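Local structure of endo-beta-1,4-glucanase (cellulase B) (Bacillus halodurans, 4V2X) at residues A[404-413]-A[438-449]; A[480-488]-A[562-572]. The protein probably hydrolyses beta-1,4-linked glucans as a family 5 endoglucanase, with a CBM46 module that contributes to breakdown of xyloglucan and beta-1,3-1,4-glucans. All blocks are in the same frame, centred on the assembly; numbering follows the deposited sequence. Where two conformers were deposited one is given.

Interaction 1: A[404-413]-A[438-449]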
loop_
_atom_site.group_PDB
_atom_site.type_symbol
_atom_site.label_atom_id
_atom_site.label_comp_id
_atom_site.label_asym_id
_atom_site.label_seq_id
_atom_site.Cartn_x
_atom_site.Cartn_y
_atom_site.Cartn_z
ATOM N N ILE A 404 46.662 -4.229 -47.863
ATOM C CA ILE A 404 45.512 -4.919 -47.282
ATOM C C ILE A 404 45.984 -6.229 -46.648
ATOM O O ILE A 404 46.640 -7.032 -47.303
ATOM C CB ILE A 404 44.421 -5.163 -48.346
ATOM C CG1 ILE A 404 43.838 -3.815 -48.784
ATOM C CG2 ILE A 404 43.329 -6.093 -47.810
ATOM C CD1 ILE A 404 42.906 -3.894 -49.976
ATOM N N ALA A 405 45.683 -6.415 -45.365
ATOM C CA ALA A 405 46.062 -7.624 -44.643
ATOM C C ALA A 405 44.841 -8.485 -44.335
ATOM O O ALA A 405 43.704 -8.100 -44.617
ATOM C CB ALA A 405 46.775 -7.258 -43.354
ATOM N N ASP A 406 45.091 -9.655 -43.753
ATOM C CA ASP A 406 44.010 -10.497 -43.250
ATOM C C ASP A 406 43.290 -9.749 -42.137
ATOM O O ASP A 406 43.925 -9.075 -41.319
ATOM C CB ASP A 406 44.542 -11.823 -42.702
ATOM C CG ASP A 406 45.221 -12.678 -43.757
ATOM O OD1 ASP A 406 45.125 -12.375 -44.965
ATOM O OD2 ASP A 406 45.859 -13.675 -43.364
ATOM N N ALA A 407 41.962 -9.836 -42.135
ATOM C CA ALA A 407 41.151 -9.270 -41.078
ATOM C C ALA A 407 40.670 -10.401 -40.192
ATOM O O ALA A 407 40.061 -11.357 -40.679
ATOM C CB ALA A 407 39.961 -8.530 -41.664
ATOM N N THR A 408 40.952 -10.302 -38.901
ATOM C CA THR A 408 40.466 -11.281 -37.937
ATOM C C THR A 408 39.473 -10.608 -37.000
ATOM O O THR A 408 39.768 -9.569 -36.406
ATOM C CB THR A 408 41.615 -11.937 -37.151
ATOM O OG1 THR A 408 42.461 -12.646 -38.064
ATOM C CG2 THR A 408 41.070 -12.919 -36.121
ATOM N N VAL A 409 38.290 -11.203 -36.886
ATOM C CA VAL A 409 37.227 -10.674 -36.044
ATOM C C VAL A 409 36.711 -11.772 -35.121
ATOM O O VAL A 409 36.706 -12.953 -35.487
ATOM C CB VAL A 409 36.053 -10.094 -36.875
ATOM C CG1 VAL A 409 36.477 -8.811 -37.580
ATOM C CG2 VAL A 409 35.528 -11.098 -37.894
ATOM N N SER A 410 36.288 -11.371 -33.928
ATOM C CA SER A 410 35.709 -12.288 -32.955
ATOM C C SER A 410 34.217 -12.429 -33.199
ATOM O O SER A 410 33.508 -11.432 -33.296
ATOM C CB SER A 410 35.947 -11.787 -31.532
ATOM O OG SER A 410 37.319 -11.904 -31.192
ATOM N N LEU A 411 33.766 -13.678 -33.301
ATOM C CA LEU A 411 32.366 -14.008 -33.388
ATOM C C LEU A 411 31.872 -14.424 -32.019
ATOM O O LEU A 411 32.635 -14.903 -31.187
ATOM C CB LEU A 411 32.147 -15.192 -34.339
ATOM C CG LEU A 411 32.658 -15.089 -35.774
ATOM C CD1 LEU A 411 32.304 -16.368 -36.526
ATOM C CD2 LEU A 411 32.098 -13.858 -36.476
ATOM N N GLN A 412 30.584 -14.221 -31.789
ATOM C CA GLN A 412 29.902 -14.809 -30.652
ATOM C C GLN A 412 28.893 -15.789 -31.247
ATOM O O GLN A 412 27.821 -15.386 -31.712
ATOM C CB GLN A 412 29.240 -13.723 -29.804
ATOM C CG GLN A 412 30.229 -12.825 -29.060
ATOM C CD GLN A 412 30.868 -11.754 -29.930
ATOM O OE1 GLN A 412 30.180 -11.005 -30.628
ATOM N NE2 GLN A 412 32.196 -11.659 -29.875
ATOM N N LEU A 413 29.257 -17.069 -31.261
ATOM C CA LEU A 413 28.487 -18.072 -31.993
ATOM C C LEU A 413 27.113 -18.361 -31.395
ATOM O O LEU A 413 26.193 -18.739 -32.127
ATOM C CB LEU A 413 29.298 -19.366 -32.151
ATOM C CG LEU A 413 30.477 -19.260 -33.126
ATOM C CD1 LEU A 413 31.343 -20.508 -33.056
ATOM C CD2 LEU A 413 30.004 -19.004 -34.553
ATOM N N GLY A 438 38.270 -21.488 -33.448
ATOM C CA GLY A 438 37.385 -21.234 -32.319
ATOM C C GLY A 438 36.308 -20.256 -32.749
ATOM O O GLY A 438 35.535 -20.538 -33.660
ATOM N N GLU A 439 36.287 -19.092 -32.115
ATOM C CA GLU A 439 35.369 -18.021 -32.498
ATOM C C GLU A 439 36.085 -16.880 -33.220
ATOM O O GLU A 439 35.474 -15.841 -33.485
ATOM C CB GLU A 439 34.619 -17.498 -31.265
ATOM C CG GLU A 439 33.544 -18.452 -30.760
ATOM C CD GLU A 439 32.702 -17.861 -29.642
ATOM O OE1 GLU A 439 33.282 -17.353 -28.658
ATOM O OE2 GLU A 439 31.457 -17.910 -29.736
ATOM N N ARG A 440 37.365 -17.071 -33.546
ATOM C CA ARG A 440 38.127 -16.081 -34.314
ATOM C C ARG A 440 38.014 -16.362 -35.808
ATOM O O ARG A 440 38.572 -17.345 -36.312
ATOM C CB ARG A 440 39.602 -16.088 -33.908
ATOM C CG ARG A 440 39.849 -15.738 -32.451
ATOM C CD ARG A 440 39.795 -14.238 -32.217
ATOM N NE ARG A 440 41.006 -13.566 -32.695
ATOM C CZ ARG A 440 42.184 -13.580 -32.065
ATOM N NH1 ARG A 440 42.340 -14.229 -30.910
ATOM N NH2 ARG A 440 43.219 -12.936 -32.594
ATOM N N LEU A 441 37.291 -15.489 -36.507
ATOM C CA LEU A 441 37.140 -15.567 -37.960
ATOM C C LEU A 441 38.180 -14.710 -38.665
ATOM O O LEU A 441 38.245 -13.500 -38.444
ATOM C CB LEU A 441 35.751 -15.084 -38.378
ATOM C CG LEU A 441 35.456 -15.053 -39.882
ATOM C CD1 LEU A 441 35.477 -16.453 -40.479
ATOM C CD2 LEU A 441 34.118 -14.382 -40.150
ATOM N N THR A 442 38.972 -15.333 -39.531
ATOM C CA THR A 442 39.919 -14.603 -40.360
ATOM C C THR A 442 39.426 -14.565 -41.799
ATOM O O THR A 442 39.180 -15.611 -42.403
ATOM C CB THR A 442 41.322 -15.246 -40.323
ATOM O OG1 THR A 442 41.840 -15.184 -38.995
ATOM C CG2 THR A 442 42.270 -14.524 -41.259
ATOM N N VAL A 443 39.269 -13.358 -42.334
ATOM C CA VAL A 443 39.013 -13.166 -43.751
ATOM C C VAL A 443 40.345 -12.825 -44.425
ATOM O O VAL A 443 40.996 -11.840 -44.075
ATOM C CB VAL A 443 37.992 -12.038 -44.010
ATOM C CG1 VAL A 443 37.649 -11.967 -45.493
ATOM C CG2 VAL A 443 36.731 -12.245 -43.182
ATOM N N LYS A 444 40.739 -13.630 -45.407
ATOM C CA LYS A 444 42.057 -13.473 -46.026
ATOM C C LYS A 444 42.155 -12.200 -46.881
ATOM O O LYS A 444 41.186 -11.776 -47.521
ATOM C CB LYS A 444 42.417 -14.708 -46.857
ATOM C CG LYS A 444 42.513 -16.001 -46.062
ATOM C CD LYS A 444 43.756 -16.057 -45.190
ATOM C CE LYS A 444 43.708 -17.228 -44.218
ATOM N NZ LYS A 444 43.761 -18.554 -44.891
ATOM N N ALA A 445 43.348 -11.610 -46.875
ATOM C CA ALA A 445 43.649 -10.372 -47.590
ATOM C C ALA A 445 43.147 -10.323 -49.032
ATOM O O ALA A 445 42.592 -9.308 -49.460
ATOM C CB ALA A 445 45.156 -10.131 -47.570
ATOM N N HIS A 446 43.344 -11.407 -49.784
ATOM C CA HIS A 446 42.978 -11.407 -51.205
ATOM C C HIS A 446 41.478 -11.234 -51.412
ATOM O O HIS A 446 41.055 -10.680 -52.423
ATOM C CB HIS A 446 43.493 -12.656 -51.941
ATOM C CG HIS A 446 42.918 -13.944 -51.444
ATOM N ND1 HIS A 446 43.483 -14.659 -50.411
ATOM C CD2 HIS A 446 41.836 -14.654 -51.844
ATOM C CE1 HIS A 446 42.773 -15.749 -50.191
ATOM N NE2 HIS A 446 41.769 -15.772 -51.048
ATOM N N VAL A 447 40.683 -11.694 -50.448
ATOM C CA VAL A 447 39.230 -11.497 -50.488
ATOM C C VAL A 447 38.893 -10.022 -50.293
ATOM O O VAL A 447 38.081 -9.460 -51.023
ATOM C CB VAL A 447 38.510 -12.333 -49.408
ATOM C CG1 VAL A 447 37.019 -12.001 -49.368
ATOM C CG2 VAL A 447 38.725 -13.826 -49.648
ATOM N N LEU A 448 39.523 -9.399 -49.303
ATOM C CA LEU A 448 39.296 -7.990 -49.015
ATOM C C LEU A 448 39.816 -7.111 -50.148
ATOM O O LEU A 448 39.177 -6.131 -50.516
ATOM C CB LEU A 448 39.943 -7.605 -47.679
ATOM C CG LEU A 448 39.398 -8.362 -46.460
ATOM C CD1 LEU A 448 40.266 -8.118 -45.235
ATOM C CD2 LEU A 448 37.956 -7.981 -46.166
ATOM N N SER A 449 40.966 -7.480 -50.703
ATOM C CA SER A 449 41.519 -6.782 -51.862
ATOM C C SER A 449 40.582 -6.869 -53.071
ATOM O O SER A 449 40.381 -5.881 -53.763
ATOM C CB SER A 449 42.909 -7.330 -52.207
ATOM O OG SER A 449 43.443 -6.665 -53.333
#
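Thr408 and Thr442 join hydroxyl to hydroxyl, OG1 to OG1 at 2.8 Å, where antiparallel strands 407-412 and 440-443 form a non-hydrogen-bonded pair. The first torsion of Thr408 (chi1 -62°) leaves its methyl CG2 anti to the backbone N, at the edge of the Arg440 guanidinium, 3.5 Å from NE. The flanking pairs, Ala407 with Val443 and Val409 with Leu441, are each closed by two backbone bonds.

A carboxylate extends the grip at each end. Glu439 OE2 takes the N-H of Leu413 at 2.8 Å, almost straight at 175°. Asp406 OD1 accepts from Ala445 N at 2.7 Å, tying the residue before strand 407-412 to the start of helix 445-452. Both oxygens are met on their anti side. Lys444, just before that helix, instead pairs its NZ with Glu435.

On the face away from Thr408 and Arg440, Leu441 CB packs 4.0 Å from Leu411 CG, and Leu448 CD1 rests 3.6 Å from Ala407 CB, with Ile404 CG2 against Leu448 CB. Phe475, Val477 and Leu421 back this apolar layer. Two sheets packed through such a core make the beta sandwich of the Ig-like module.

Interaction 2: A[480-488]-A[562-572]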
loop_
_atom_site.group_PDB
_atom_site.type_symbol
_atom_site.label_atom_id
_atom_site.label_comp_id
_atom_site.label_asym_id
_atom_site.label_seq_id
_atom_site.Cartn_x
_atom_site.Cartn_y
_atom_site.Cartn_z
ATOM N N TYR A 480 38.788 3.770 -45.725
ATOM C CA TYR A 480 38.807 5.083 -45.089
ATOM C C TYR A 480 40.182 5.747 -45.164
ATOM O O TYR A 480 41.209 5.084 -45.360
ATOM C CB TYR A 480 38.370 4.969 -43.623
ATOM C CG TYR A 480 39.437 4.400 -42.702
ATOM C CD1 TYR A 480 39.692 3.032 -42.662
ATOM C CD2 TYR A 480 40.203 5.228 -41.892
ATOM C CE1 TYR A 480 40.667 2.509 -41.833
ATOM C CE2 TYR A 480 41.178 4.711 -41.057
ATOM C CZ TYR A 480 41.401 3.346 -41.030
ATOM O OH TYR A 480 42.374 2.814 -40.210
ATOM N N ARG A 481 40.172 7.075 -45.024
ATOM C CA ARG A 481 41.368 7.862 -44.725
ATOM C C ARG A 481 41.072 8.684 -43.482
ATOM O O ARG A 481 39.920 8.807 -43.069
ATOM C CB ARG A 481 41.712 8.838 -45.842
ATOM C CG ARG A 481 41.346 8.391 -47.235
ATOM C CD ARG A 481 41.613 9.506 -48.227
ATOM N NE ARG A 481 43.013 9.929 -48.180
ATOM C CZ ARG A 481 43.434 11.187 -48.048
ATOM N NH1 ARG A 481 42.574 12.196 -47.969
ATOM N NH2 ARG A 481 44.735 11.438 -48.017
ATOM N N THR A 482 42.105 9.283 -42.909
ATOM C CA THR A 482 41.907 10.155 -41.761
ATOM C C THR A 482 40.860 11.214 -42.125
ATOM O O THR A 482 40.980 11.870 -43.166
ATOM C CB THR A 482 43.227 10.814 -41.312
ATOM O OG1 THR A 482 44.084 9.809 -40.755
ATOM C CG2 THR A 482 42.978 11.890 -40.256
ATOM N N PRO A 483 39.816 11.354 -41.290
ATOM C CA PRO A 483 38.833 12.401 -41.547
ATOM C C PRO A 483 39.426 13.760 -41.226
ATOM O O PRO A 483 40.313 13.860 -40.380
ATOM C CB PRO A 483 37.676 12.068 -40.600
ATOM C CG PRO A 483 38.149 10.977 -39.705
ATOM C CD PRO A 483 39.584 10.683 -40.000
ATOM N N VAL A 484 38.945 14.788 -41.916
ATOM C CA VAL A 484 39.498 16.123 -41.795
ATOM C C VAL A 484 38.361 17.080 -41.499
ATOM O O VAL A 484 37.356 17.085 -42.207
ATOM C CB VAL A 484 40.217 16.562 -43.091
ATOM C CG1 VAL A 484 40.861 17.929 -42.909
ATOM C CG2 VAL A 484 41.265 15.535 -43.497
ATOM N N LEU A 485 38.524 17.865 -40.439
ATOM C CA LEU A 485 37.610 18.953 -40.118
ATOM C C LEU A 485 38.294 20.267 -40.445
ATOM O O LEU A 485 39.528 20.366 -40.408
ATOM C CB LEU A 485 37.229 18.912 -38.638
ATOM C CG LEU A 485 36.536 17.627 -38.189
ATOM C CD1 LEU A 485 36.335 17.637 -36.682
ATOM C CD2 LEU A 485 35.211 17.423 -38.901
ATOM N N GLN A 486 37.497 21.279 -40.761
ATOM C CA GLN A 486 38.053 22.564 -41.156
ATOM C C GLN A 486 37.655 23.672 -40.198
ATOM O O GLN A 486 36.564 23.658 -39.622
ATOM C CB GLN A 486 37.618 22.924 -42.577
ATOM C CG GLN A 486 37.891 21.850 -43.619
ATOM C CD GLN A 486 39.372 21.623 -43.885
ATOM O OE1 GLN A 486 40.232 22.293 -43.319
ATOM N NE2 GLN A 486 39.673 20.670 -44.757
ATOM N N SER A 487 38.572 24.621 -40.040
ATOM C CA SER A 487 38.318 25.843 -39.291
ATOM C C SER A 487 37.154 26.590 -39.911
ATOM O O SER A 487 36.910 26.494 -41.113
ATOM C CB SER A 487 39.563 26.716 -39.280
ATOM O OG SER A 487 40.636 26.076 -38.608
ATOM N N THR A 488 36.416 27.320 -39.088
ATOM C CA THR A 488 35.236 28.024 -39.562
ATOM C C THR A 488 34.782 29.040 -38.523
ATOM O O THR A 488 35.341 29.121 -37.431
ATOM C CB THR A 488 34.089 27.039 -39.878
ATOM O OG1 THR A 488 33.077 27.700 -40.653
ATOM C CG2 THR A 488 33.481 26.454 -38.599
ATOM N N PHE A 562 36.314 13.934 -31.688
ATOM C CA PHE A 562 35.438 13.114 -32.492
ATOM C C PHE A 562 36.049 11.736 -32.622
ATOM O O PHE A 562 37.193 11.602 -33.046
ATOM C CB PHE A 562 35.231 13.750 -33.863
ATOM C CG PHE A 562 34.513 15.061 -33.803
ATOM C CD1 PHE A 562 35.210 16.240 -33.615
ATOM C CD2 PHE A 562 33.130 15.110 -33.917
ATOM C CE1 PHE A 562 34.541 17.452 -33.546
ATOM C CE2 PHE A 562 32.457 16.312 -33.855
ATOM C CZ PHE A 562 33.163 17.488 -33.671
ATOM N N HIS A 563 35.268 10.736 -32.223
ATOM C CA HIS A 563 35.664 9.334 -32.253
ATOM C C HIS A 563 34.948 8.647 -33.398
ATOM O O HIS A 563 33.724 8.666 -33.461
ATOM C CB HIS A 563 35.263 8.669 -30.937
ATOM C CG HIS A 563 35.919 9.268 -29.732
ATOM N ND1 HIS A 563 37.089 8.772 -29.200
ATOM C CD2 HIS A 563 35.574 10.325 -28.958
ATOM C CE1 HIS A 563 37.435 9.495 -28.150
ATOM N NE2 HIS A 563 36.530 10.439 -27.978
ATOM N N PHE A 564 35.714 8.038 -34.299
ATOM C CA PHE A 564 35.153 7.333 -35.452
ATOM C C PHE A 564 35.306 5.828 -35.293
ATOM O O PHE A 564 36.203 5.353 -34.599
ATOM C CB PHE A 564 35.816 7.814 -36.746
ATOM C CG PHE A 564 35.614 9.277 -37.009
ATOM C CD1 PHE A 564 36.458 10.221 -36.435
ATOM C CD2 PHE A 564 34.559 9.713 -37.799
ATOM C CE1 PHE A 564 36.265 11.575 -36.660
ATOM C CE2 PHE A 564 34.359 11.062 -38.024
ATOM C CZ PHE A 564 35.214 11.993 -37.457
ATOM N N TRP A 565 34.422 5.083 -35.944
ATOM C CA TRP A 565 34.385 3.626 -35.802
ATOM C C TRP A 565 35.628 2.910 -36.343
ATOM O O TRP A 565 35.892 1.763 -35.979
ATOM C CB TRP A 565 33.115 3.071 -36.445
ATOM C CG TRP A 565 31.923 3.307 -35.578
ATOM C CD1 TRP A 565 30.912 4.184 -35.795
ATOM C CD2 TRP A 565 31.654 2.682 -34.323
ATOM N NE1 TRP A 565 30.013 4.136 -34.759
ATOM C CE2 TRP A 565 30.451 3.224 -33.837
ATOM C CE3 TRP A 565 32.316 1.714 -33.559
ATOM C CZ2 TRP A 565 29.883 2.818 -32.627
ATOM C CZ3 TRP A 565 31.753 1.313 -32.356
ATOM C CH2 TRP A 565 30.547 1.868 -31.902
ATOM N N SER A 566 36.365 3.584 -37.216
ATOM C CA SER A 566 37.638 3.084 -37.723
ATOM C C SER A 566 38.743 3.113 -36.677
ATOM O O SER A 566 39.801 2.533 -36.892
ATOM C CB SER A 566 38.087 3.944 -38.901
ATOM O OG SER A 566 38.248 5.287 -38.483
ATOM N N GLY A 567 38.512 3.826 -35.574
ATOM C CA GLY A 567 39.538 4.059 -34.573
ATOM C C GLY A 567 40.158 5.438 -34.685
ATOM O O GLY A 567 40.897 5.849 -33.789
ATOM N N GLU A 568 39.874 6.147 -35.780
ATOM C CA GLU A 568 40.387 7.493 -35.976
ATOM C C GLU A 568 39.778 8.427 -34.940
ATOM O O GLU A 568 38.596 8.318 -34.606
ATOM C CB GLU A 568 40.072 8.007 -37.386
ATOM C CG GLU A 568 40.870 7.338 -38.499
ATOM C CD GLU A 568 42.337 7.741 -38.517
ATOM O OE1 GLU A 568 42.640 8.932 -38.330
ATOM O OE2 GLU A 568 43.195 6.863 -38.734
ATOM N N THR A 569 40.614 9.320 -34.426
ATOM C CA THR A 569 40.219 10.318 -33.444
ATOM C C THR A 569 40.674 11.658 -33.991
ATOM O O THR A 569 41.811 11.784 -34.435
ATOM C CB THR A 569 40.909 10.037 -32.096
ATOM O OG1 THR A 569 40.448 8.778 -31.591
ATOM C CG2 THR A 569 40.625 11.134 -31.086
ATOM N N VAL A 570 39.789 12.651 -33.986
ATOM C CA VAL A 570 40.144 13.985 -34.455
ATOM C C VAL A 570 39.745 14.999 -33.396
ATOM O O VAL A 570 38.595 15.016 -32.972
ATOM C CB VAL A 570 39.431 14.328 -35.784
ATOM C CG1 VAL A 570 39.742 15.756 -36.215
ATOM C CG2 VAL A 570 39.826 13.344 -36.873
ATOM N N ASN A 571 40.698 15.830 -32.977
ATOM C CA ASN A 571 40.413 16.941 -32.068
ATOM C C ASN A 571 40.043 18.195 -32.828
ATOM O O ASN A 571 40.414 18.360 -33.985
ATOM C CB ASN A 571 41.611 17.229 -31.168
ATOM C CG ASN A 571 41.944 16.066 -30.253
ATOM O OD1 ASN A 571 43.098 15.650 -30.160
ATOM N ND2 ASN A 571 40.942 15.532 -29.586
ATOM N N TYR A 572 39.318 19.082 -32.158
ATOM C CA TYR A 572 38.862 20.331 -32.756
ATOM C C TYR A 572 38.621 21.303 -31.619
ATOM O O TYR A 572 38.238 20.898 -30.524
ATOM C CB TYR A 572 37.582 20.089 -33.551
ATOM C CG TYR A 572 37.145 21.203 -34.479
ATOM C CD1 TYR A 572 37.636 21.289 -35.780
ATOM C CD2 TYR A 572 36.194 22.139 -34.077
ATOM C CE1 TYR A 572 37.212 22.289 -36.641
ATOM C CE2 TYR A 572 35.768 23.144 -34.932
ATOM C CZ TYR A 572 36.284 23.218 -36.208
ATOM O OH TYR A 572 35.859 24.206 -37.060
HETATM O O HOH W 1 43.468 4.217 -38.205
#
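Leu485 and Pro483 press into the apolar side of the hairpin formed by strands 556-564 and 569-577, the tight part of the contact. Pro483 CG sits over one face of the Phe564 ring, 3.7 Å from its centroid, in a CH-pi contact shifted toward the rim. Leu485 divides its surface: CD1 touches Phe562 CD1 at 3.6 Å and also meets Val570 CG1, while CB lies 3.7 Å from Tyr572 CD1. Tyr572 closes this end with one polar link, its OH donating to Gln486 O at 2.7 Å from 30° outside the carbonyl plane.

Toward the turn at Phe564-Gly567 the packing gives way to a wetter, polar edge. Ser566 CB lies over the centre of the Tyr480 ring, 3.8 Å from the centroid; a first torsion setting CG between the backbone N and the carbonyl carbon (chi1 76°) brings the ring there. Ser566 OG accepts from Glu568 N in an ST turn and also bonds to Asn504. Glu568, bent at chi2, passes Pro483 CD and spreads its carboxylate between two partners. Thr482 OG1 donates to Glu568 OE1 at 3.0 Å from above the carboxylate plane, and a water bonded to Tyr480 OH donates to Glu568 OE2 at 2.7 Å. Were Glu568 cut back to an alanine, the Thr482 hydroxyl and the water would probably lose their shared acceptor and a gap would open beside the Tyr480 ring, where CG now packs.

Tyr480 closes strand 473-480 of the Ig-like sheet, and Ser566 touches both it and Tyr397 of that sheet, so the Ig-like and CBM46 modules meet at this edge. The chemistry implies mainly apolar packing, closed by one tyrosine hydrogen bond, inside CBM46, and at the junction a CH-pi contact with directional, partly water-mediated bonds.

Overall arrangement
The two contacts lie in consecutive modules, with centres 25 Å apart and nearest atoms about 10 Å apart. Interaction 1 pairs adjacent strands of the Ig-like module, so backbone bonds carry it and side chains divide between a buried face and an exposed one. Interaction 2 has no backbone pairing across its segments: the start of strand 484-491 and the residues leading into it meet the hairpin mainly through side chains, aromatic rings above all. Each mixes core with surface. Carboxylates grip backbone amides at the ends of interaction 1, whereas interaction 2 uses one for a hydroxyl and a water. Strand 473-480 links them, its middle lying under interaction 1 and its last residue, Tyr480, entering interaction 2.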